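Local coordinates for protein putative peptidase (Chlamydophila abortus, PDB 3CE2) that probably acts as a zinc-dependent oligopeptidase of the M3B family, cutting a variety of small bioactive peptides, at residues 335-340 and 399-404; 349-354 and 359-364; 384-389 and 405-410. All blocks are in the same frame, centred on the assembly; numbering follows the deposited sequence.

The three contacts sit together in one region of the M3 peptidase fold, their centres 9 to 11 Å apart. Interactions 1 and 3 share helix 394-416, whose HExxH sequence supplies the histidine ligands of the zinc, one in each contact. Interaction 2 falls, along the chain, between the two segments of interaction 1, and closes before interaction 3 opens; the segments of 1 and 3 alternate. Helices 330-340 and 345-357 follow one another and join interactions 1 and 2, while neighbouring parallel strands 362-363 and 385-387 join 2 and 3. Both histidine ligands thus sit on a helix flanked by a helix at 335-340 and by the sheet at 384-389.

Interaction 1. Residues 335-340 and 399-404; sequences DLIYTS and VIAHEG. With ZN (zinc ion), chain D.
Ile337 reaches from helix 330-340 to two small apolar groups on the zinc-binding helix. Its terminal CD1 lies 3.8 Å from Ala401 CB, and one carbon nearer the backbone its CG1 meets the CG2 branch of Ile400 at 4.0 Å. Its chi1 (-69°) sets CG1 anti to the carbonyl carbon, and chi2 (-49°) then swings CD1 onto the alanine, whose single methyl is consistent with the CA atoms of Ile337 and Ala401 standing 6.7 Å apart. Branched isoleucines suit this buried place because each offers several carbons to different neighbours. Around the pair, Leu352 of helix 345-357 packs on Ile337, and Leu356 and Leu388 pack on Ile400.

One residue beyond Ala401, His402 turns to the zinc, which its NE2 binds at 2.1 Å together with His406 and Glu430. The ring's other nitrogen, ND1, is hydrogen-bonded to Glu437, a second-shell carboxylate that helps fix the ring's rotation and may make NE2 a stronger donor to the metal. Glu403, the glutamate of HExxH, is hydrogen-bonded through OE1 to Ser376. The contact between the two segments is apolar, so burial and dispersion hold it, while polar bonds such as Ala401 O to Asn436 ND2 lie outside it.

Interaction 2. Residues 349-354 and 359-364; sequences IDTLKQ and QGWVDK
Gln359 approaches helix 345-357 just beyond the turn that ends it, and its side chain folds over the last carbonyl of segment 349-354. Its CB lies 3.3 Å from Gln354 O, the same oxygen that accepts the backbone N-H of Gln359 at 2.8 Å from N. That bond is somewhat bent, 146° at the hydrogen, and spans five residues where the helix's own bonds span four, as happens where a helix is ending. Next along the chain, CG stays near this oxygen at 4.1 Å. The chain then bends at chi2 (32°), carrying the amide back over Gln354, so that NE2 comes 3.6 Å from Gln354 CB. The Gln354 chain is also bent at chi2, and the two amide planes stand 47° apart. Long, flexible and polar, glutamine suits this place, exposed at Gln359 and partly so at Gln354, where its methylenes can lie against the helix while its amide stays near the surface.

Deeper in, the buried Trp361 lays its indole against the helix. Its six-membered ring is approached obliquely by Thr351, whose CG2 lies 4.2 Å from CH2, and by Leu352, whose CD1 is 4.5 Å from CZ3. Thr351 can present its methyl here because its OG1 is hydrogen-bonded to Glu347 O, one turn back. Met408 of the zinc-binding helix and Pro384 also touch the indole, and His383 stacks on it. Gly360, with positive phi, makes the bend between Gln359 and Trp361. This is a helix-turn-strand connection: the chain leaves helix 345-357, turns roughly at right angles, and enters strand 362-363 at the edge of the small mixed sheet beside the HExxH helix of the M3 peptidase.

Interaction 3. Residues 384-389 and 405-410; sequences PYVLLN and GHSMHS. With ZN (zinc ion), chain D.
Ser407 turns OG toward the strand by setting it anti to the carbonyl carbon (chi1 -79°), while Val386 holds CG1 anti to its N (chi1 179°), which leaves CG2 beside that N, facing the serine. These two torsions bring Val386 CG2 to 3.3 Å from Ser407 OG. Pro384, two residues earlier, lays its ring against the serine: its CB is 3.7 Å from OG, and its CG lies 3.8 Å from the backbone oxygen of Ser407. A serine is small enough for the CA atoms of Pro384 and Ser407 to stand 5.5 Å apart. Amid these carbons its hydroxyl is weakly hydrogen-bonded to the carbonyl of Glu403, one turn earlier.

Here strand 385-387, central in the three-stranded sheet, lies against the HExxH helix that characterises zinc peptidases of this clan. The residue before Ser407 is the second histidine of that sequence, His406, which binds the zinc through NE2 at 2.2 Å with His402 and Glu430. Its imidazole meets that of His402 with the ring planes nearly perpendicular, at about 85°. Ser376 of the neighbouring strand 375-377 touches both His406 and Ser407, and Ser433 of helix 431-447 packs on His406.

Interaction 1. Residues 335-340 and 399-404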
loop_
_atom_site.group_PDB
_atom_site.type_symbol
_atom_site.label_atom_id
_atom_site.label_comp_id
_atom_site.label_asym_id
_atom_site.label_seq_id
_atom_site.Cartn_x
_atom_site.Cartn_y
_atom_site.Cartn_z
ATOM N N ASP A 335 -10.427 -21.034 -12.996
ATOM C CA ASP A 335 -11.462 -20.896 -14.016
ATOM C C ASP A 335 -12.267 -19.634 -13.767
ATOM O O ASP A 335 -12.691 -18.949 -14.705
ATOM C CB ASP A 335 -12.393 -22.109 -14.021
ATOM C CG ASP A 335 -11.679 -23.382 -14.413
ATOM O OD1 ASP A 335 -10.588 -23.270 -15.021
ATOM O OD2 ASP A 335 -12.202 -24.487 -14.110
ATOM N N LEU A 336 -12.478 -19.338 -12.489
ATOM C CA LEU A 336 -13.230 -18.163 -12.088
ATOM C C LEU A 336 -12.466 -16.882 -12.454
ATOM O O LEU A 336 -13.005 -15.993 -13.120
ATOM C CB LEU A 336 -13.528 -18.221 -10.590
ATOM C CG LEU A 336 -14.681 -17.345 -10.105
ATOM C CD1 LEU A 336 -15.912 -17.554 -10.989
ATOM C CD2 LEU A 336 -14.989 -17.638 -8.647
ATOM N N ILE A 337 -11.209 -16.803 -12.030
ATOM C CA ILE A 337 -10.372 -15.666 -12.370
ATOM C C ILE A 337 -10.408 -15.469 -13.881
ATOM O O ILE A 337 -10.706 -14.378 -14.377
ATOM C CB ILE A 337 -8.902 -15.899 -11.953
ATOM C CG1 ILE A 337 -8.770 -15.904 -10.433
ATOM C CG2 ILE A 337 -7.995 -14.833 -12.555
ATOM C CD1 ILE A 337 -9.433 -14.732 -9.807
ATOM N N TYR A 338 -10.123 -16.550 -14.598
ATOM C CA TYR A 338 -10.008 -16.521 -16.044
ATOM C C TYR A 338 -11.214 -15.873 -16.734
ATOM O O TYR A 338 -11.065 -15.041 -17.622
ATOM C CB TYR A 338 -9.772 -17.935 -16.566
ATOM C CG TYR A 338 -9.393 -17.982 -18.019
ATOM C CD1 TYR A 338 -8.084 -17.789 -18.415
ATOM C CD2 TYR A 338 -10.350 -18.223 -19.000
ATOM C CE1 TYR A 338 -7.726 -17.836 -19.748
ATOM C CE2 TYR A 338 -10.007 -18.264 -20.340
ATOM C CZ TYR A 338 -8.693 -18.072 -20.704
ATOM O OH TYR A 338 -8.337 -18.110 -22.035
ATOM N N THR A 339 -12.419 -16.238 -16.330
ATOM C CA THR A 339 -13.576 -15.608 -16.954
ATOM C C THR A 339 -13.852 -14.228 -16.375
ATOM O O THR A 339 -14.326 -13.341 -17.079
ATOM C CB THR A 339 -14.853 -16.483 -16.853
ATOM O OG1 THR A 339 -15.112 -16.801 -15.477
ATOM C CG2 THR A 339 -14.686 -17.777 -17.670
ATOM N N SER A 340 -13.560 -14.053 -15.090
ATOM C CA SER A 340 -13.843 -12.784 -14.422
ATOM C C SER A 340 -12.986 -11.620 -14.903
ATOM O O SER A 340 -13.435 -10.473 -14.918
ATOM C CB SER A 340 -13.683 -12.926 -12.918
ATOM O OG SER A 340 -14.673 -13.789 -12.396
ATOM N N VAL A 399 -7.905 -13.149 -3.243
ATOM C CA VAL A 399 -6.499 -12.986 -2.907
ATOM C C VAL A 399 -5.635 -13.377 -4.122
ATOM O O VAL A 399 -4.634 -12.724 -4.433
ATOM C CB VAL A 399 -6.131 -13.788 -1.621
ATOM C CG1 VAL A 399 -4.638 -13.919 -1.464
ATOM C CG2 VAL A 399 -6.714 -13.099 -0.402
ATOM N N ILE A 400 -6.043 -14.426 -4.831
ATOM C CA ILE A 400 -5.421 -14.734 -6.112
ATOM C C ILE A 400 -5.585 -13.559 -7.081
ATOM O O ILE A 400 -4.623 -13.177 -7.750
ATOM C CB ILE A 400 -6.057 -15.946 -6.765
ATOM C CG1 ILE A 400 -5.788 -17.193 -5.959
ATOM C CG2 ILE A 400 -5.533 -16.137 -8.175
ATOM C CD1 ILE A 400 -6.495 -18.387 -6.540
ATOM N N ALA A 401 -6.796 -12.993 -7.160
ATOM C CA ALA A 401 -7.031 -11.843 -8.039
ATOM C C ALA A 401 -6.160 -10.659 -7.629
ATOM O O ALA A 401 -5.596 -9.974 -8.481
ATOM C CB ALA A 401 -8.504 -11.445 -8.072
ATOM N N HIS A 402 -6.027 -10.438 -6.326
ATOM C CA HIS A 402 -5.184 -9.358 -5.807
ATOM C C HIS A 402 -3.704 -9.580 -6.141
ATOM O O HIS A 402 -3.049 -8.721 -6.744
ATOM C CB HIS A 402 -5.372 -9.285 -4.299
ATOM C CG HIS A 402 -4.707 -8.116 -3.647
ATOM N ND1 HIS A 402 -5.384 -6.953 -3.338
ATOM C CD2 HIS A 402 -3.438 -7.946 -3.197
ATOM C CE1 HIS A 402 -4.560 -6.112 -2.737
ATOM N NE2 HIS A 402 -3.369 -6.684 -2.654
ATOM N N GLU A 403 -3.184 -10.738 -5.743
ATOM C CA GLU A 403 -1.777 -11.042 -5.947
ATOM C C GLU A 403 -1.475 -11.193 -7.430
ATOM O O GLU A 403 -0.398 -10.821 -7.884
ATOM C CB GLU A 403 -1.355 -12.295 -5.163
ATOM C CG GLU A 403 -1.468 -12.135 -3.646
ATOM C CD GLU A 403 -0.770 -10.878 -3.106
ATOM O OE1 GLU A 403 0.044 -10.256 -3.827
ATOM O OE2 GLU A 403 -1.038 -10.492 -1.953
ATOM N N GLY A 404 -2.432 -11.723 -8.190
ATOM C CA GLY A 404 -2.298 -11.784 -9.655
ATOM C C GLY A 404 -2.137 -10.391 -10.260
ATOM O O GLY A 404 -1.388 -10.179 -11.219
HETATM ZN ZN ZN D . -1.555 -5.748 -2.232
#

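Interaction 2. Residues 349-354 and 359-364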
loop_
_atom_site.group_PDB
_atom_site.type_symbol
_atom_site.label_atom_id
_atom_site.label_comp_id
_atom_site.label_asym_id
_atom_site.label_seq_id
_atom_site.Cartn_x
_atom_site.Cartn_y
_atom_site.Cartn_z
ATOM N N ILE A 349 -5.209 -12.518 -19.580
ATOM C CA ILE A 349 -5.879 -13.652 -18.976
ATOM C C ILE A 349 -5.083 -14.962 -19.133
ATOM O O ILE A 349 -5.000 -15.761 -18.207
ATOM C CB ILE A 349 -7.343 -13.718 -19.527
ATOM C CG1 ILE A 349 -8.338 -13.615 -18.397
ATOM C CG2 ILE A 349 -7.583 -14.857 -20.511
ATOM C CD1 ILE A 349 -8.448 -12.204 -17.901
ATOM N N ASP A 350 -4.453 -15.157 -20.286
ATOM C CA ASP A 350 -3.687 -16.381 -20.539
ATOM C C ASP A 350 -2.379 -16.354 -19.792
ATOM O O ASP A 350 -2.030 -17.313 -19.132
ATOM C CB ASP A 350 -3.405 -16.587 -22.041
ATOM C CG ASP A 350 -4.634 -17.046 -22.814
ATOM O OD1 ASP A 350 -5.517 -17.693 -22.207
ATOM O OD2 ASP A 350 -4.724 -16.755 -24.026
ATOM N N THR A 351 -1.640 -15.261 -19.907
ATOM C CA THR A 351 -0.389 -15.161 -19.167
ATOM C C THR A 351 -0.577 -15.473 -17.678
ATOM O O THR A 351 0.174 -16.242 -17.109
ATOM C CB THR A 351 0.265 -13.803 -19.374
ATOM O OG1 THR A 351 0.587 -13.685 -20.758
ATOM C CG2 THR A 351 1.552 -13.693 -18.592
ATOM N N LEU A 352 -1.606 -14.898 -17.071
ATOM C CA LEU A 352 -1.898 -15.137 -15.663
ATOM C C LEU A 352 -2.259 -16.590 -15.438
ATOM O O LEU A 352 -1.813 -17.192 -14.475
ATOM C CB LEU A 352 -3.048 -14.246 -15.176
ATOM C CG LEU A 352 -3.406 -14.391 -13.704
ATOM C CD1 LEU A 352 -2.144 -14.364 -12.847
ATOM C CD2 LEU A 352 -4.346 -13.279 -13.271
ATOM N N LYS A 353 -3.070 -17.152 -16.328
ATOM C CA LYS A 353 -3.467 -18.529 -16.187
ATOM C C LYS A 353 -2.236 -19.424 -16.299
ATOM O O LYS A 353 -2.057 -20.338 -15.496
ATOM C CB LYS A 353 -4.528 -18.903 -17.217
ATOM C CG LYS A 353 -5.271 -20.226 -16.921
ATOM C CD LYS A 353 -6.156 -20.615 -18.080
ATOM C CE LYS A 353 -6.736 -21.996 -17.921
ATOM N NZ LYS A 353 -8.131 -21.939 -17.416
ATOM N N GLN A 354 -1.364 -19.149 -17.261
ATOM C CA GLN A 354 -0.125 -19.929 -17.407
ATOM C C GLN A 354 0.743 -19.867 -16.161
ATOM O O GLN A 354 1.339 -20.870 -15.767
ATOM C CB GLN A 354 0.703 -19.501 -18.638
ATOM C CG GLN A 354 0.106 -19.903 -19.994
ATOM C CD GLN A 354 -0.721 -21.197 -19.924
ATOM O OE1 GLN A 354 -1.944 -21.169 -20.067
ATOM N NE2 GLN A 354 -0.053 -22.326 -19.685
ATOM N N GLN A 359 3.583 -22.466 -15.282
ATOM C CA GLN A 359 4.844 -21.727 -15.251
ATOM C C GLN A 359 5.522 -21.759 -13.875
ATOM O O GLN A 359 6.641 -21.254 -13.717
ATOM C CB GLN A 359 4.611 -20.269 -15.692
ATOM C CG GLN A 359 5.094 -19.923 -17.101
ATOM C CD GLN A 359 4.986 -21.103 -18.075
ATOM O OE1 GLN A 359 6.000 -21.684 -18.474
ATOM N NE2 GLN A 359 3.755 -21.464 -18.451
ATOM N N GLY A 360 4.838 -22.320 -12.877
ATOM C CA GLY A 360 5.382 -22.382 -11.519
ATOM C C GLY A 360 5.509 -21.067 -10.754
ATOM O O GLY A 360 6.446 -20.871 -9.989
ATOM N N TRP A 361 4.572 -20.154 -10.957
ATOM C CA TRP A 361 4.600 -18.886 -10.244
ATOM C C TRP A 361 4.179 -19.055 -8.775
ATOM O O TRP A 361 4.677 -18.363 -7.883
ATOM C CB TRP A 361 3.628 -17.920 -10.909
ATOM C CG TRP A 361 4.088 -17.377 -12.213
ATOM C CD1 TRP A 361 5.091 -17.865 -13.007
ATOM C CD2 TRP A 361 3.557 -16.237 -12.888
ATOM N NE1 TRP A 361 5.217 -17.090 -14.127
ATOM C CE2 TRP A 361 4.285 -16.087 -14.084
ATOM C CE3 TRP A 361 2.539 -15.323 -12.593
ATOM C CZ2 TRP A 361 4.023 -15.062 -14.993
ATOM C CZ3 TRP A 361 2.273 -14.310 -13.493
ATOM C CH2 TRP A 361 3.011 -14.184 -14.681
ATOM N N VAL A 362 3.259 -19.986 -8.557
ATOM C CA VAL A 362 2.493 -20.074 -7.334
ATOM C C VAL A 362 2.924 -21.172 -6.397
ATOM O O VAL A 362 2.967 -22.333 -6.774
ATOM C CB VAL A 362 1.065 -20.446 -7.663
ATOM C CG1 VAL A 362 0.137 -19.826 -6.653
ATOM C CG2 VAL A 362 0.737 -20.005 -9.075
ATOM N N ASP A 363 3.199 -20.809 -5.159
ATOM C CA ASP A 363 3.188 -21.790 -4.090
ATOM C C ASP A 363 1.779 -21.849 -3.482
ATOM O O ASP A 363 1.392 -20.981 -2.709
ATOM C CB ASP A 363 4.221 -21.425 -3.038
ATOM C CG ASP A 363 4.837 -22.639 -2.405
ATOM O OD1 ASP A 363 5.579 -23.368 -3.098
ATOM O OD2 ASP A 363 4.571 -22.863 -1.212
ATOM N N LYS A 364 1.014 -22.875 -3.822
ATOM C CA LYS A 364 -0.434 -22.866 -3.547
ATOM C C LYS A 364 -0.975 -22.999 -2.119
ATOM O O LYS A 364 -1.953 -22.332 -1.764
ATOM C CB LYS A 364 -1.127 -23.939 -4.390
ATOM C CG LYS A 364 -1.038 -23.685 -5.869
ATOM C CD LYS A 364 -1.745 -24.767 -6.640
ATOM C CE LYS A 364 -1.150 -24.915 -7.996
ATOM N NZ LYS A 364 -0.890 -26.350 -8.198
#

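Interaction 3. Residues 384-389 and 405-410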
loop_
_atom_site.group_PDB
_atom_site.type_symbol
_atom_site.label_atom_id
_atom_site.label_comp_id
_atom_site.label_asym_id
_atom_site.label_seq_id
_atom_site.Cartn_x
_atom_site.Cartn_y
_atom_site.Cartn_z
ATOM N N PRO A 384 7.255 -13.536 -11.743
ATOM C CA PRO A 384 6.743 -13.182 -10.422
ATOM C C PRO A 384 6.462 -14.452 -9.617
ATOM O O PRO A 384 6.228 -15.519 -10.181
ATOM C CB PRO A 384 5.443 -12.438 -10.726
ATOM C CG PRO A 384 5.045 -12.881 -12.086
ATOM C CD PRO A 384 6.267 -13.314 -12.813
ATOM N N TYR A 385 6.531 -14.354 -8.303
ATOM C CA TYR A 385 6.307 -15.514 -7.485
ATOM C C TYR A 385 5.209 -15.135 -6.543
ATOM O O TYR A 385 5.238 -14.075 -5.908
ATOM C CB TYR A 385 7.585 -15.907 -6.748
ATOM C CG TYR A 385 8.567 -16.669 -7.616
ATOM C CD1 TYR A 385 8.240 -17.938 -8.095
ATOM C CD2 TYR A 385 9.822 -16.135 -7.950
ATOM C CE1 TYR A 385 9.130 -18.668 -8.892
ATOM C CE2 TYR A 385 10.721 -16.854 -8.749
ATOM C CZ TYR A 385 10.359 -18.128 -9.214
ATOM O OH TYR A 385 11.199 -18.889 -9.997
ATOM N N VAL A 386 4.193 -15.972 -6.496
ATOM C CA VAL A 386 3.069 -15.707 -5.629
ATOM C C VAL A 386 3.051 -16.733 -4.521
ATOM O O VAL A 386 2.918 -17.942 -4.783
ATOM C CB VAL A 386 1.762 -15.855 -6.383
ATOM C CG1 VAL A 386 0.615 -15.591 -5.451
ATOM C CG2 VAL A 386 1.739 -14.911 -7.524
ATOM N N LEU A 387 3.176 -16.256 -3.288
ATOM C CA LEU A 387 2.923 -17.101 -2.139
ATOM C C LEU A 387 1.465 -17.033 -1.664
ATOM O O LEU A 387 0.967 -15.986 -1.253
ATOM C CB LEU A 387 3.870 -16.750 -1.008
ATOM C CG LEU A 387 3.703 -17.704 0.179
ATOM C CD1 LEU A 387 5.057 -17.982 0.843
ATOM C CD2 LEU A 387 2.646 -17.171 1.166
ATOM N N LEU A 388 0.794 -18.171 -1.728
ATOM C CA LEU A 388 -0.582 -18.325 -1.274
ATOM C C LEU A 388 -0.668 -19.286 -0.068
ATOM O O LEU A 388 0.258 -20.085 0.198
ATOM C CB LEU A 388 -1.423 -18.908 -2.424
ATOM C CG LEU A 388 -2.406 -18.104 -3.289
ATOM C CD1 LEU A 388 -1.905 -16.749 -3.649
ATOM C CD2 LEU A 388 -2.777 -18.864 -4.558
ATOM N N ASN A 389 -1.782 -19.214 0.655
ATOM C CA ASN A 389 -2.152 -20.244 1.625
ATOM C C ASN A 389 -3.577 -20.687 1.309
ATOM O O ASN A 389 -4.515 -20.473 2.083
ATOM C CB ASN A 389 -2.004 -19.716 3.049
ATOM C CG ASN A 389 -0.572 -19.835 3.553
ATOM O OD1 ASN A 389 -0.103 -20.937 3.873
ATOM N ND2 ASN A 389 0.141 -18.705 3.601
ATOM N N GLY A 405 -2.836 -9.428 -9.683
ATOM C CA GLY A 405 -2.659 -8.057 -10.079
ATOM C C GLY A 405 -1.247 -7.531 -9.884
ATOM O O GLY A 405 -0.665 -7.003 -10.841
ATOM N N HIS A 406 -0.697 -7.641 -8.663
ATOM C CA HIS A 406 0.680 -7.168 -8.404
ATOM C C HIS A 406 1.614 -7.881 -9.343
ATOM O O HIS A 406 2.534 -7.296 -9.892
ATOM C CB HIS A 406 1.179 -7.498 -6.985
ATOM C CG HIS A 406 0.538 -6.708 -5.897
ATOM N ND1 HIS A 406 0.337 -5.348 -5.980
ATOM C CD2 HIS A 406 0.095 -7.083 -4.673
ATOM C CE1 HIS A 406 -0.233 -4.922 -4.867
ATOM N NE2 HIS A 406 -0.395 -5.956 -4.059
ATOM N N SER A 407 1.379 -9.174 -9.488
ATOM C CA SER A 407 2.239 -10.022 -10.260
ATOM C C SER A 407 2.306 -9.632 -11.731
ATOM O O SER A 407 3.391 -9.446 -12.255
ATOM C CB SER A 407 1.824 -11.484 -10.082
ATOM O OG SER A 407 2.342 -11.929 -8.839
ATOM N N MET A 408 1.154 -9.501 -12.383
ATOM C CA MET A 408 1.115 -9.038 -13.758
ATOM C C MET A 408 1.736 -7.644 -13.921
ATOM O O MET A 408 2.542 -7.411 -14.857
ATOM C CB MET A 408 -0.307 -9.106 -14.308
ATOM C CG MET A 408 -0.802 -10.553 -14.452
ATOM S SD MET A 408 0.184 -11.541 -15.635
ATOM C CE MET A 408 -0.567 -11.048 -17.173
ATOM N N HIS A 409 1.428 -6.737 -12.992
ATOM C CA HIS A 409 2.038 -5.400 -13.004
ATOM C C HIS A 409 3.553 -5.587 -13.101
ATOM O O HIS A 409 4.211 -5.038 -14.012
ATOM C CB HIS A 409 1.699 -4.660 -11.714
ATOM C CG HIS A 409 1.908 -3.176 -11.763
ATOM N ND1 HIS A 409 2.611 -2.542 -12.769
ATOM C CD2 HIS A 409 1.522 -2.202 -10.903
ATOM C CE1 HIS A 409 2.630 -1.240 -12.538
ATOM N NE2 HIS A 409 1.988 -1.011 -11.404
ATOM N N SER A 410 4.104 -6.371 -12.171
ATOM C CA SER A 410 5.563 -6.546 -12.090
ATOM C C SER A 410 6.136 -7.220 -13.327
ATOM O O SER A 410 7.203 -6.857 -13.828
ATOM C CB SER A 410 5.943 -7.340 -10.843
ATOM O OG SER A 410 6.116 -6.461 -9.729
HETATM ZN ZN ZN D . -1.555 -5.748 -2.232
#